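Long-range contacts in hypothetical protein AQ_1575 (Aquifex aeolicus, PDB 1LFP), which probably binds DNA and may take part in regulating transcription, as a cytoplasmic member of the TACO1 family: residues E88-G93 and S127-Y132; L133-G138 and K202-V207; G160-Q165 and Y174-E179; Q198-P203 and Q233-F238; Q208-E213 and E239-I244. All blocks are in the same frame, centred on the assembly; numbering follows the deposited sequence.

Contact 1 (E88-G93 and S127-Y132)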
# COMPACT_ATOMS: atom_id res chain seq x y z
N GLU A 88 8.71 9.39 -7.26
CA GLU A 88 7.68 10.40 -7.51
C GLU A 88 7.71 10.74 -9.00
O GLU A 88 8.78 10.91 -9.57
CB GLU A 88 8.02 11.67 -6.70
CG GLU A 88 7.94 11.47 -5.22
CD GLU A 88 8.36 12.70 -4.42
OE1 GLU A 88 7.84 13.82 -4.66
OE2 GLU A 88 9.22 12.54 -3.53
N GLY A 89 6.53 10.83 -9.63
CA GLY A 89 6.50 11.16 -11.03
C GLY A 89 5.08 11.48 -11.47
O GLY A 89 4.12 11.58 -10.65
N TYR A 90 4.94 11.64 -12.78
CA TYR A 90 3.65 12.01 -13.34
C TYR A 90 3.20 11.04 -14.42
O TYR A 90 4.01 10.54 -15.20
CB TYR A 90 3.73 13.43 -13.94
CG TYR A 90 3.72 14.54 -12.93
CD1 TYR A 90 2.53 15.14 -12.53
CD2 TYR A 90 4.90 14.94 -12.29
CE1 TYR A 90 2.50 16.10 -11.52
CE2 TYR A 90 4.89 15.88 -11.28
CZ TYR A 90 3.69 16.47 -10.89
OH TYR A 90 3.70 17.44 -9.90
N ALA A 91 1.91 10.77 -14.42
CA ALA A 91 1.30 9.90 -15.42
C ALA A 91 0.61 10.85 -16.39
O ALA A 91 0.50 12.05 -16.13
CB ALA A 91 0.26 8.99 -14.76
N PRO A 92 0.11 10.32 -17.51
CA PRO A 92 -0.56 11.21 -18.46
C PRO A 92 -1.79 11.91 -17.90
O PRO A 92 -2.51 11.36 -17.07
CB PRO A 92 -0.87 10.28 -19.64
CG PRO A 92 -0.72 8.90 -19.10
CD PRO A 92 0.38 9.01 -18.11
N GLY A 93 -2.02 13.15 -18.32
CA GLY A 93 -3.18 13.87 -17.81
C GLY A 93 -2.81 14.67 -16.57
O GLY A 93 -3.68 15.17 -15.86
N SER A 127 13.06 13.41 -6.57
CA SER A 127 12.54 13.43 -5.23
C SER A 127 11.94 14.78 -4.97
O SER A 127 12.55 15.82 -5.25
CB SER A 127 13.66 13.17 -4.22
OG SER A 127 14.12 11.84 -4.31
N GLY A 128 10.69 14.78 -4.51
CA GLY A 128 10.00 16.02 -4.22
C GLY A 128 9.11 16.64 -5.28
O GLY A 128 8.46 17.63 -4.99
N CYS A 129 9.06 16.07 -6.49
CA CYS A 129 8.23 16.65 -7.55
C CYS A 129 6.75 16.49 -7.36
O CYS A 129 5.96 17.12 -8.07
CB CYS A 129 8.62 16.12 -8.93
SG CYS A 129 8.29 14.40 -9.28
N VAL A 130 6.33 15.59 -6.47
CA VAL A 130 4.89 15.49 -6.23
C VAL A 130 4.51 15.38 -4.76
O VAL A 130 3.37 15.56 -4.43
CB VAL A 130 4.28 14.28 -6.93
CG1 VAL A 130 2.80 14.30 -6.71
CG2 VAL A 130 4.58 14.30 -8.44
N SER A 131 5.45 15.16 -3.84
CA SER A 131 5.01 14.92 -2.47
C SER A 131 4.20 16.02 -1.77
O SER A 131 3.38 15.73 -0.92
CB SER A 131 6.20 14.44 -1.59
OG SER A 131 7.17 15.45 -1.46
N TYR A 132 4.40 17.27 -2.18
CA TYR A 132 3.66 18.36 -1.62
C TYR A 132 2.18 18.24 -1.97
O TYR A 132 1.38 18.99 -1.45
CB TYR A 132 4.20 19.68 -2.16
CG TYR A 132 4.18 19.78 -3.65
CD1 TYR A 132 5.31 19.45 -4.41
CD2 TYR A 132 3.02 20.21 -4.31
CE1 TYR A 132 5.29 19.55 -5.81
CE2 TYR A 132 3.00 20.31 -5.71
CZ TYR A 132 4.14 19.98 -6.44
OH TYR A 132 4.10 20.06 -7.82
O HOH W 1 11.14 10.87 -2.86
O HOH W 2 9.28 13.98 -1.41

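Contact 2 (L133-G138 and K202-V207)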
# COMPACT_ATOMS: atom_id res chain seq x y z
N LEU A 133 1.81 17.31 -2.87
CA LEU A 133 0.39 17.10 -3.24
C LEU A 133 -0.28 15.97 -2.46
O LEU A 133 -1.45 15.59 -2.72
CB LEU A 133 0.24 16.77 -4.73
CG LEU A 133 0.70 17.88 -5.67
CD1 LEU A 133 0.47 17.46 -7.12
CD2 LEU A 133 -0.07 19.15 -5.31
N PHE A 134 0.45 15.44 -1.49
CA PHE A 134 -0.03 14.34 -0.65
C PHE A 134 0.34 14.54 0.82
O PHE A 134 1.19 15.38 1.15
CB PHE A 134 0.65 13.04 -1.11
CG PHE A 134 0.36 12.67 -2.54
CD1 PHE A 134 -0.53 11.65 -2.82
CD2 PHE A 134 1.03 13.29 -3.59
CE1 PHE A 134 -0.74 11.23 -4.15
CE2 PHE A 134 0.84 12.90 -4.90
CZ PHE A 134 -0.05 11.87 -5.20
N GLU A 135 -0.29 13.76 1.70
CA GLU A 135 0.04 13.80 3.13
C GLU A 135 0.26 12.36 3.60
O GLU A 135 -0.40 11.45 3.15
CB GLU A 135 -1.08 14.43 3.96
CG GLU A 135 -1.93 15.45 3.20
CD GLU A 135 -2.94 16.20 4.09
OE1 GLU A 135 -2.51 16.84 5.06
OE2 GLU A 135 -4.16 16.18 3.80
N ARG A 136 1.22 12.15 4.50
CA ARG A 136 1.48 10.83 5.05
C ARG A 136 0.38 10.51 6.04
O ARG A 136 0.08 11.31 6.93
CB ARG A 136 2.84 10.84 5.78
CG ARG A 136 3.72 9.67 5.38
CD ARG A 136 4.99 9.54 6.22
NE ARG A 136 4.67 9.54 7.64
CZ ARG A 136 5.44 9.00 8.57
NH1 ARG A 136 6.58 8.41 8.25
NH2 ARG A 136 5.08 9.07 9.84
N LYS A 137 -0.26 9.35 5.90
CA LYS A 137 -1.35 8.96 6.79
C LYS A 137 -1.31 7.47 7.12
O LYS A 137 -0.71 6.66 6.40
CB LYS A 137 -2.73 9.18 6.13
CG LYS A 137 -3.14 10.62 5.76
CD LYS A 137 -3.63 11.36 7.01
CE LYS A 137 -3.81 12.82 6.70
NZ LYS A 137 -2.57 13.27 6.07
N GLY A 138 -1.97 7.13 8.21
CA GLY A 138 -2.14 5.72 8.54
C GLY A 138 -3.29 5.27 7.65
O GLY A 138 -4.19 6.04 7.40
N LYS A 202 -1.74 10.11 1.13
CA LYS A 202 -3.09 10.38 0.63
C LYS A 202 -3.10 11.71 -0.14
O LYS A 202 -2.59 12.70 0.34
CB LYS A 202 -4.04 10.49 1.84
CG LYS A 202 -5.52 10.77 1.48
CD LYS A 202 -6.36 10.84 2.77
CE LYS A 202 -7.88 10.80 2.49
NZ LYS A 202 -8.48 12.15 2.38
N PRO A 203 -3.68 11.73 -1.35
CA PRO A 203 -3.70 13.02 -2.05
C PRO A 203 -4.49 14.08 -1.30
O PRO A 203 -5.52 13.77 -0.67
CB PRO A 203 -4.34 12.67 -3.41
CG PRO A 203 -5.12 11.45 -3.12
CD PRO A 203 -4.27 10.66 -2.16
N ILE A 204 -4.01 15.33 -1.35
CA ILE A 204 -4.69 16.42 -0.67
C ILE A 204 -5.75 16.99 -1.58
O ILE A 204 -6.59 17.81 -1.17
CB ILE A 204 -3.70 17.53 -0.28
CG1 ILE A 204 -3.19 18.26 -1.53
CG2 ILE A 204 -2.48 16.90 0.43
CD1 ILE A 204 -2.46 19.58 -1.17
N SER A 205 -5.70 16.58 -2.84
CA SER A 205 -6.66 17.01 -3.85
C SER A 205 -6.49 16.07 -5.04
O SER A 205 -5.46 15.40 -5.15
CB SER A 205 -6.38 18.45 -4.28
OG SER A 205 -7.48 18.94 -5.02
N THR A 206 -7.47 16.05 -5.93
CA THR A 206 -7.44 15.16 -7.07
C THR A 206 -7.49 15.87 -8.42
O THR A 206 -7.89 17.04 -8.52
CB THR A 206 -8.61 14.14 -6.98
OG1 THR A 206 -9.86 14.85 -6.93
CG2 THR A 206 -8.47 13.27 -5.70
N VAL A 207 -7.05 15.16 -9.45
CA VAL A 207 -7.02 15.69 -10.81
C VAL A 207 -8.05 14.96 -11.66
O VAL A 207 -7.88 13.79 -12.00
CB VAL A 207 -5.61 15.53 -11.44
CG1 VAL A 207 -5.05 14.15 -11.15
CG2 VAL A 207 -5.68 15.76 -12.94
O HOH W 3 -3.03 15.78 -4.99

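Contact 3 (G160-Q165 and Y174-E179)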
# COMPACT_ATOMS: atom_id res chain seq x y z
N GLY A 160 -12.19 7.80 16.42
CA GLY A 160 -11.56 9.08 16.12
C GLY A 160 -10.70 9.20 14.87
O GLY A 160 -9.66 9.86 14.91
N ALA A 161 -11.16 8.63 13.76
CA ALA A 161 -10.43 8.67 12.49
C ALA A 161 -10.31 10.01 11.77
O ALA A 161 -11.06 10.96 12.02
CB ALA A 161 -11.03 7.65 11.53
N GLU A 162 -9.37 10.05 10.84
CA GLU A 162 -9.08 11.23 10.05
C GLU A 162 -10.04 11.33 8.84
O GLU A 162 -10.47 12.43 8.47
CB GLU A 162 -7.62 11.15 9.60
CG GLU A 162 -7.09 12.34 8.82
CD GLU A 162 -6.84 13.56 9.68
OE1 GLU A 162 -6.57 14.62 9.08
OE2 GLU A 162 -6.90 13.48 10.92
N ASP A 163 -10.37 10.18 8.25
CA ASP A 163 -11.24 10.13 7.08
C ASP A 163 -11.74 8.71 6.82
O ASP A 163 -11.02 7.74 7.05
CB ASP A 163 -10.44 10.61 5.86
CG ASP A 163 -11.32 10.88 4.66
OD1 ASP A 163 -10.75 11.08 3.56
OD2 ASP A 163 -12.56 10.90 4.82
N VAL A 164 -12.97 8.57 6.34
CA VAL A 164 -13.48 7.24 6.05
C VAL A 164 -14.18 7.16 4.71
O VAL A 164 -14.90 8.07 4.32
CB VAL A 164 -14.48 6.79 7.11
CG1 VAL A 164 -13.78 6.70 8.46
CG2 VAL A 164 -15.62 7.80 7.17
N GLN A 165 -13.95 6.08 3.99
CA GLN A 165 -14.60 5.92 2.71
C GLN A 165 -15.06 4.48 2.51
O GLN A 165 -14.25 3.58 2.43
CB GLN A 165 -13.68 6.37 1.57
CG GLN A 165 -12.31 5.73 1.53
CD GLN A 165 -11.44 6.36 0.45
OE1 GLN A 165 -11.07 7.53 0.56
NE2 GLN A 165 -11.11 5.59 -0.58
N TYR A 174 -8.57 6.26 7.31
CA TYR A 174 -7.29 6.94 7.38
C TYR A 174 -7.09 7.48 8.76
O TYR A 174 -8.06 7.90 9.41
CB TYR A 174 -7.24 8.13 6.43
CG TYR A 174 -7.08 7.75 5.01
CD1 TYR A 174 -5.81 7.52 4.48
CD2 TYR A 174 -8.17 7.64 4.16
CE1 TYR A 174 -5.63 7.21 3.18
CE2 TYR A 174 -8.00 7.33 2.82
CZ TYR A 174 -6.72 7.12 2.34
OH TYR A 174 -6.50 6.85 1.01
N THR A 175 -5.84 7.53 9.19
CA THR A 175 -5.54 8.03 10.53
C THR A 175 -4.32 8.93 10.51
O THR A 175 -3.65 9.05 9.48
CB THR A 175 -5.20 6.86 11.50
OG1 THR A 175 -3.83 6.48 11.34
CG2 THR A 175 -6.08 5.64 11.18
N VAL A 176 -4.06 9.58 11.65
CA VAL A 176 -2.87 10.43 11.84
C VAL A 176 -1.81 9.35 11.79
O VAL A 176 -1.93 8.32 12.46
CB VAL A 176 -2.91 11.10 13.26
CG1 VAL A 176 -1.54 11.59 13.67
CG2 VAL A 176 -3.92 12.23 13.25
N PRO A 177 -0.72 9.56 11.02
CA PRO A 177 0.26 8.46 10.96
C PRO A 177 0.79 7.92 12.29
O PRO A 177 0.89 6.70 12.49
CB PRO A 177 1.34 9.01 10.00
CG PRO A 177 1.25 10.51 10.22
CD PRO A 177 -0.23 10.78 10.35
N GLU A 178 1.09 8.81 13.23
CA GLU A 178 1.60 8.34 14.51
C GLU A 178 0.57 7.56 15.33
O GLU A 178 0.94 6.92 16.31
CB GLU A 178 2.11 9.53 15.34
CG GLU A 178 3.42 10.10 14.84
CD GLU A 178 3.25 10.96 13.60
OE1 GLU A 178 4.29 11.29 12.98
OE2 GLU A 178 2.09 11.32 13.26
N GLU A 179 -0.70 7.59 14.92
CA GLU A 179 -1.76 6.90 15.66
C GLU A 179 -2.36 5.70 14.94
O GLU A 179 -3.43 5.19 15.30
CB GLU A 179 -2.87 7.88 15.96
CG GLU A 179 -2.30 9.13 16.57
CD GLU A 179 -3.30 9.87 17.37
OE1 GLU A 179 -4.40 10.11 16.84
OE2 GLU A 179 -2.98 10.21 18.53

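Contact 4 (Q198-P203 and Q233-F238)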
# COMPACT_ATOMS: atom_id res chain seq x y z
N GLN A 198 -1.29 0.11 7.51
CA GLN A 198 0.05 0.52 7.11
C GLN A 198 0.09 2.03 6.92
O GLN A 198 -0.93 2.69 6.84
CB GLN A 198 0.41 -0.15 5.76
CG GLN A 198 -0.63 0.13 4.66
CD GLN A 198 -0.35 -0.63 3.34
OE1 GLN A 198 0.42 -1.58 3.29
NE2 GLN A 198 -1.01 -0.19 2.27
N ILE A 199 1.30 2.56 6.78
CA ILE A 199 1.47 3.98 6.54
C ILE A 199 1.44 4.16 5.03
O ILE A 199 2.10 3.41 4.29
CB ILE A 199 2.85 4.45 7.10
CG1 ILE A 199 2.83 4.42 8.62
CG2 ILE A 199 3.20 5.83 6.53
CD1 ILE A 199 1.87 5.39 9.25
N THR A 200 0.66 5.14 4.56
CA THR A 200 0.58 5.41 3.13
C THR A 200 0.58 6.93 2.92
O THR A 200 0.81 7.70 3.86
CB THR A 200 -0.69 4.80 2.51
OG1 THR A 200 -0.63 4.89 1.09
CG2 THR A 200 -1.94 5.49 3.00
N TRP A 201 0.36 7.36 1.68
CA TRP A 201 0.30 8.80 1.38
C TRP A 201 -1.07 9.02 0.76
O TRP A 201 -1.52 8.17 0.02
CB TRP A 201 1.39 9.18 0.39
CG TRP A 201 2.72 9.15 0.98
CD1 TRP A 201 3.42 8.03 1.31
CD2 TRP A 201 3.51 10.28 1.38
NE1 TRP A 201 4.61 8.40 1.92
CE2 TRP A 201 4.69 9.77 1.97
CE3 TRP A 201 3.34 11.67 1.31
CZ2 TRP A 201 5.69 10.61 2.48
CZ3 TRP A 201 4.34 12.51 1.81
CH2 TRP A 201 5.51 11.97 2.39
N LYS A 202 -1.74 10.11 1.13
CA LYS A 202 -3.09 10.38 0.63
C LYS A 202 -3.10 11.71 -0.14
O LYS A 202 -2.59 12.70 0.34
CB LYS A 202 -4.04 10.49 1.84
CG LYS A 202 -5.52 10.77 1.48
CD LYS A 202 -6.36 10.84 2.77
CE LYS A 202 -7.88 10.80 2.49
NZ LYS A 202 -8.48 12.15 2.38
N PRO A 203 -3.68 11.73 -1.35
CA PRO A 203 -3.70 13.02 -2.05
C PRO A 203 -4.49 14.08 -1.30
O PRO A 203 -5.52 13.77 -0.67
CB PRO A 203 -4.34 12.67 -3.41
CG PRO A 203 -5.12 11.45 -3.12
CD PRO A 203 -4.27 10.66 -2.16
N GLN A 233 3.59 -0.13 -2.63
CA GLN A 233 2.40 0.68 -2.77
C GLN A 233 2.48 1.68 -3.88
O GLN A 233 3.51 2.26 -4.12
CB GLN A 233 2.14 1.49 -1.51
CG GLN A 233 1.82 0.70 -0.23
CD GLN A 233 1.47 1.65 0.90
OE1 GLN A 233 2.11 1.66 1.97
NE2 GLN A 233 0.47 2.48 0.67
N VAL A 234 1.36 1.91 -4.54
CA VAL A 234 1.34 2.93 -5.60
C VAL A 234 0.16 3.84 -5.25
O VAL A 234 -0.93 3.33 -4.99
CB VAL A 234 1.04 2.32 -6.96
CG1 VAL A 234 0.90 3.42 -7.95
CG2 VAL A 234 2.17 1.37 -7.38
N ILE A 235 0.38 5.14 -5.22
CA ILE A 235 -0.65 6.13 -4.88
C ILE A 235 -0.72 7.20 -5.95
O ILE A 235 0.30 7.68 -6.42
CB ILE A 235 -0.38 6.84 -3.53
CG1 ILE A 235 -0.03 5.82 -2.44
CG2 ILE A 235 -1.65 7.60 -3.08
CD1 ILE A 235 1.40 5.97 -1.88
N ALA A 236 -1.93 7.54 -6.38
CA ALA A 236 -2.07 8.58 -7.40
C ALA A 236 -3.20 9.50 -7.03
O ALA A 236 -4.06 9.14 -6.20
CB ALA A 236 -2.31 7.95 -8.77
N ASN A 237 -3.22 10.69 -7.60
CA ASN A 237 -4.28 11.65 -7.26
C ASN A 237 -5.30 11.86 -8.36
O ASN A 237 -5.93 12.93 -8.42
CB ASN A 237 -3.71 13.01 -6.88
CG ASN A 237 -3.04 13.73 -8.03
OD1 ASN A 237 -2.63 14.88 -7.88
ND2 ASN A 237 -2.90 13.07 -9.17
N PHE A 238 -5.46 10.89 -9.25
CA PHE A 238 -6.43 11.04 -10.34
C PHE A 238 -7.87 11.01 -9.87
O PHE A 238 -8.20 10.50 -8.80
CB PHE A 238 -6.25 9.93 -11.39
CG PHE A 238 -6.59 8.55 -10.87
CD1 PHE A 238 -7.90 8.19 -10.53
CD2 PHE A 238 -5.58 7.63 -10.66
CE1 PHE A 238 -8.20 6.94 -9.98
CE2 PHE A 238 -5.86 6.36 -10.11
CZ PHE A 238 -7.18 6.02 -9.77

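Contact 5 (Q208-E213 and E239-I244)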
# COMPACT_ATOMS: atom_id res chain seq x y z
N GLN A 208 -9.12 15.67 -11.99
CA GLN A 208 -10.22 15.13 -12.80
C GLN A 208 -9.73 14.79 -14.20
O GLN A 208 -9.20 15.65 -14.91
CB GLN A 208 -11.35 16.16 -12.89
CG GLN A 208 -11.78 16.75 -11.55
CD GLN A 208 -12.83 15.91 -10.84
OE1 GLN A 208 -13.12 16.14 -9.66
NE2 GLN A 208 -13.42 14.95 -11.55
N ILE A 209 -9.90 13.54 -14.60
CA ILE A 209 -9.48 13.10 -15.92
C ILE A 209 -10.67 12.49 -16.67
O ILE A 209 -11.08 11.37 -16.40
CB ILE A 209 -8.35 12.06 -15.80
CG1 ILE A 209 -8.07 11.41 -17.16
CG2 ILE A 209 -8.72 11.04 -14.76
CD1 ILE A 209 -7.46 12.35 -18.17
N ASN A 210 -11.20 13.25 -17.63
CA ASN A 210 -12.36 12.81 -18.40
C ASN A 210 -12.07 12.14 -19.74
O ASN A 210 -12.95 11.51 -20.31
CB ASN A 210 -13.31 14.00 -18.59
CG ASN A 210 -13.79 14.58 -17.27
OD1 ASN A 210 -14.41 13.89 -16.46
ND2 ASN A 210 -13.50 15.86 -17.03
N ASP A 211 -10.85 12.27 -20.25
CA ASP A 211 -10.51 11.63 -21.52
C ASP A 211 -10.30 10.14 -21.27
O ASP A 211 -9.33 9.74 -20.64
CB ASP A 211 -9.23 12.22 -22.09
CG ASP A 211 -9.40 13.67 -22.49
OD1 ASP A 211 -10.26 13.95 -23.35
OD2 ASP A 211 -8.68 14.52 -21.94
N GLU A 212 -11.22 9.33 -21.79
CA GLU A 212 -11.14 7.90 -21.61
C GLU A 212 -9.80 7.34 -22.08
O GLU A 212 -9.29 6.37 -21.51
CB GLU A 212 -12.27 7.23 -22.38
CG GLU A 212 -12.41 5.76 -22.12
CD GLU A 212 -13.61 5.19 -22.84
OE1 GLU A 212 -13.89 3.99 -22.67
OE2 GLU A 212 -14.26 5.96 -23.58
N GLU A 213 -9.23 7.96 -23.11
CA GLU A 213 -7.94 7.54 -23.64
C GLU A 213 -6.87 7.72 -22.57
O GLU A 213 -6.09 6.82 -22.30
CB GLU A 213 -7.53 8.39 -24.83
CG GLU A 213 -8.26 8.11 -26.13
CD GLU A 213 -7.48 8.62 -27.33
OE1 GLU A 213 -6.33 8.16 -27.54
OE2 GLU A 213 -8.01 9.49 -28.05
N GLU A 239 -8.74 11.53 -10.73
CA GLU A 239 -10.17 11.53 -10.49
C GLU A 239 -10.79 11.09 -11.81
O GLU A 239 -10.79 11.86 -12.78
CB GLU A 239 -10.65 12.93 -10.11
CG GLU A 239 -12.08 12.97 -9.59
CD GLU A 239 -12.28 12.15 -8.34
OE1 GLU A 239 -11.35 12.07 -7.52
OE2 GLU A 239 -13.38 11.58 -8.18
N ILE A 240 -11.27 9.84 -11.86
CA ILE A 240 -11.87 9.26 -13.08
C ILE A 240 -13.36 8.91 -12.90
O ILE A 240 -13.76 8.33 -11.90
CB ILE A 240 -11.12 7.97 -13.53
CG1 ILE A 240 -11.10 6.93 -12.40
CG2 ILE A 240 -9.71 8.29 -13.96
CD1 ILE A 240 -12.33 6.05 -12.32
N PRO A 241 -14.19 9.26 -13.90
CA PRO A 241 -15.63 8.99 -13.87
C PRO A 241 -15.95 7.50 -13.72
O PRO A 241 -15.76 6.74 -14.66
CB PRO A 241 -16.12 9.53 -15.22
CG PRO A 241 -15.16 10.64 -15.51
CD PRO A 241 -13.84 10.01 -15.12
N GLU A 242 -16.41 7.10 -12.54
CA GLU A 242 -16.74 5.69 -12.28
C GLU A 242 -16.56 4.80 -13.52
O GLU A 242 -17.44 4.74 -14.38
CB GLU A 242 -18.17 5.56 -11.77
CG GLU A 242 -18.57 4.12 -11.50
CD GLU A 242 -17.60 3.43 -10.55
OE1 GLU A 242 -17.63 3.75 -9.34
OE2 GLU A 242 -16.82 2.58 -11.01
N GLU A 243 -15.42 4.12 -13.57
CA GLU A 243 -15.07 3.24 -14.68
C GLU A 243 -14.35 2.02 -14.14
O GLU A 243 -13.40 2.15 -13.38
CB GLU A 243 -14.14 3.96 -15.65
CG GLU A 243 -14.70 4.23 -17.02
CD GLU A 243 -13.60 4.66 -17.96
OE1 GLU A 243 -12.81 3.78 -18.39
OE2 GLU A 243 -13.51 5.87 -18.26
N ILE A 244 -14.80 0.83 -14.53
CA ILE A 244 -14.17 -0.40 -14.08
C ILE A 244 -13.34 -0.98 -15.21
O ILE A 244 -12.50 -1.85 -14.99
CB ILE A 244 -15.24 -1.42 -13.58
CG1 ILE A 244 -14.73 -2.86 -13.75
CG2 ILE A 244 -16.55 -1.21 -14.31
CD1 ILE A 244 -14.16 -3.47 -12.49

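Contact 1 (E88-G93 and S127-Y132)
E88 OE1 is gripped by two successive backbone amides of the opposing turn. V130 N donates to the anti lone pair of E88 OE1 over 2.9 Å, nearly straight at 164°. S131 N arrives over the same distance from E88 OE1, but from above the carboxylate plane, 45° out of it, and its bond is more bent. The other oxygen, E88 OE2, accepts G128 N at 2.9 Å, also from well above the plane. Two waters donate to E88 OE2 as well, and one of them continues to S131 OG. Three amides and two waters thus fix the rotation of this buried carboxylate and would be expected to favour its charged form. With CG anti to its own carbonyl carbon (chi1 -66°) and the chain extended beyond, the acid end of E88 reaches into the turn, while E88 CB rests 3.8 Å from C129 SG. An alanine here would strip G128, V130 and S131 of their common acceptor, and the turn is likely to become freer to shift. In the fold, E88 and Y90 lie on strand 83-91, between strands 123-124 and 95-103, and the polypeptide that follows 123-124 folds back over this strand before strand 134-143 begins. Further along, Y90 OH donates to C129 O at 2.9 Å, the carbonyl oxygen lying at the edge of the ring near its plane. The Y90 side chain slants across V130, whose CG2 comes within 3.3 Å of Y90 CE2. C129 SG makes an oblique sulfur-aromatic contact, 5.4 Å from the Y90 ring centroid.

Contact 2 (L133-G138 and K202-V207)
F134 and P203 pair across the strands with their side chains diverging, yet the phenyl ring slants back across the proline: F134 CD1 lies 3.9 Å from P203 CD and 3.5 Å from P203 N. What brings it there is chi1 of -61°, which sets CG beside the backbone N of F134. This is a non-hydrogen-bonded pair, a position that suits a proline lacking its N-H, and F134 CA approaches K202 O at 3.2 Å in a CA-H...O contact. The next pair, E135 with K202, is hydrogen-bonded in both directions, K202 N to E135 O measuring 2.8 Å. K137 and K202 cross at a slant, with K137 CG 4.0 Å from K202 CB. From there K202 runs extended as far as CE, and NZ ends in a salt bridge with D163; K202 also makes a cation-pi contact with the Y174 ring. The side chains of E135 and I204 stand at about a right angle, though their modelled closeness is doubtful. Past the paired residues, I204 N still donates to L133 O at 2.9 Å, almost straight at 170°. The geometry is that of antiparallel neighbours, strands 134-143 and 196-203, at one margin of a four-stranded antiparallel sheet.

Contact 3 (G160-Q165 and Y174-E179)
Y174 lies opposite D163, and its side chain can be traced outward along the neighbouring strand. Its CB sits 4.1 Å from D163 CB and 3.9 Å from D163 O. With chi1 at -75°, CG stands beside the tyrosine's own backbone N, which turns the ring along the strand toward Q165. Ring atom CD2 stays near D163, 4.1 Å from D163 CB. One step further, Y174 CE2 meets Q165 OE1 at 3.8 Å; the oxygen lies in the ring plane at its edge, the amide being turned 70° against the ring. Toward the tip the surroundings come from elsewhere: K202 makes a cation-pi contact with the ring and also a salt bridge to D163 OD1, so the aspartate and the ring share one lysine. In the backbone, Y174 N donates to D163 O at 2.9 Å in the carbonyl plane, with an N-H...O angle of 175°. Y174 O takes E162 N at 2.9 Å and, more weakly, D163 N at 3.4 Å. Just before, G160 closes helix 149-159 in a Schellman motif. Two residues, E162 and D163, facing the single Y174 define a classic beta bulge, here at the open end of the hairpin of strands 163-165 and 170-175.

Contact 4 (Q198-P203 and Q233-F238)
The carboxamides of Q198 and Q233 stack face to face, their planes only 12° apart, with Q198 NE2 3.4 Å from Q233 CD. The two side chains come from opposite directions, each extended beyond CG. For Q198, chi1 of 55° places CG between the backbone N and the carbonyl carbon, which sends the chain toward Q233. The T200 and Q233 side chains cross at about a right angle, with the hydroxyl close to the amide group, and I199 O also lies near it. Replacing Q198, an alanine here removes the amide stacked on Q233, whose own amide would probably be freer to turn. The indole of W201 leads away, so I235 meets the root of that side chain: W201 CB is 3.9 Å from I235 CD1, which stands oblique to the ring. The other branch, I235 CG2, presses on W201 O at 3.2 Å, a tight approach, and lies 4.1 Å from P203 CD. Beyond it, P203 CB touches N237 CB at 3.5 Å. The strand axes run nearly parallel, 13° apart, and approach to 7.2 Å. Backbone bonding goes elsewhere on each side: T200 pairs with K137, whereas Q233 and I235 pair with L100 and M98. Because the two strands bond to different neighbours and meet here through side chains, the contact joins the edge strand 196-203 of the antiparallel sheet to strand 231-239 of the mixed sheet.

Contact 5 (Q208-E213 and E239-I244)
A short parallel pairing of Q208 with E239 forms the margin of the mixed sheet, where strand 207-208 runs beside the end of strand 231-239. I209 N donates to E239 O over 2.6 Å at an N-H...O angle of 169°, and Q208 CA adds a CA-H...O contact to the same E239 O at 3.3 Å. On one face of the sheet the side chains of Q208 and E239 run side by side in the same direction. Bent at chi2 (-86°), Q208 lays its amide along the glutamate's aliphatic part, with Q208 CD 3.3 Å from E239 CG; amide and carboxylate planes are 51° apart. The acid end of E239 bonds weakly to T206. Next along the chain, P241 CD lies 3.3 Å from I209 O, a carbonyl oxygen that this contact buries and that has no polar partner. N210 crosses P241 at about a right angle, its OD1 3.5 Å from P241 CG. At the exposed end, E212 OE1 and E243 OE1 are 4.4 Å apart, like charges that would probably repel mildly. Strand 207-208, helix 212-226 and strand 231-239, consecutive in the chain and with the two strands parallel neighbours, make up a beta-alpha-beta crossover.

Contacts 2 and 4 sit at the middle of the set, their centres 7 Å apart, and share K202 and P203 on strand 196-203. Contact 3 is nested in the loop that contact 2 closes and reaches the same antiparallel sheet; the K202-D163 salt bridge ties it to both. Contact 1 comes first along the chain, its centre 12 Å from those of contacts 2 and 4, and shares the mixed sheet with contact 4. Contact 5 alternates with contact 4 in sequence and continues strand 231-239 outward, with V207 bonding to E239. Contacts 3 and 5 lie farthest apart, about 27 Å between centres. Strand 196-203, common to contacts 2 and 4, packs the edge of the antiparallel sheet against strand 231-239 of the mixed one.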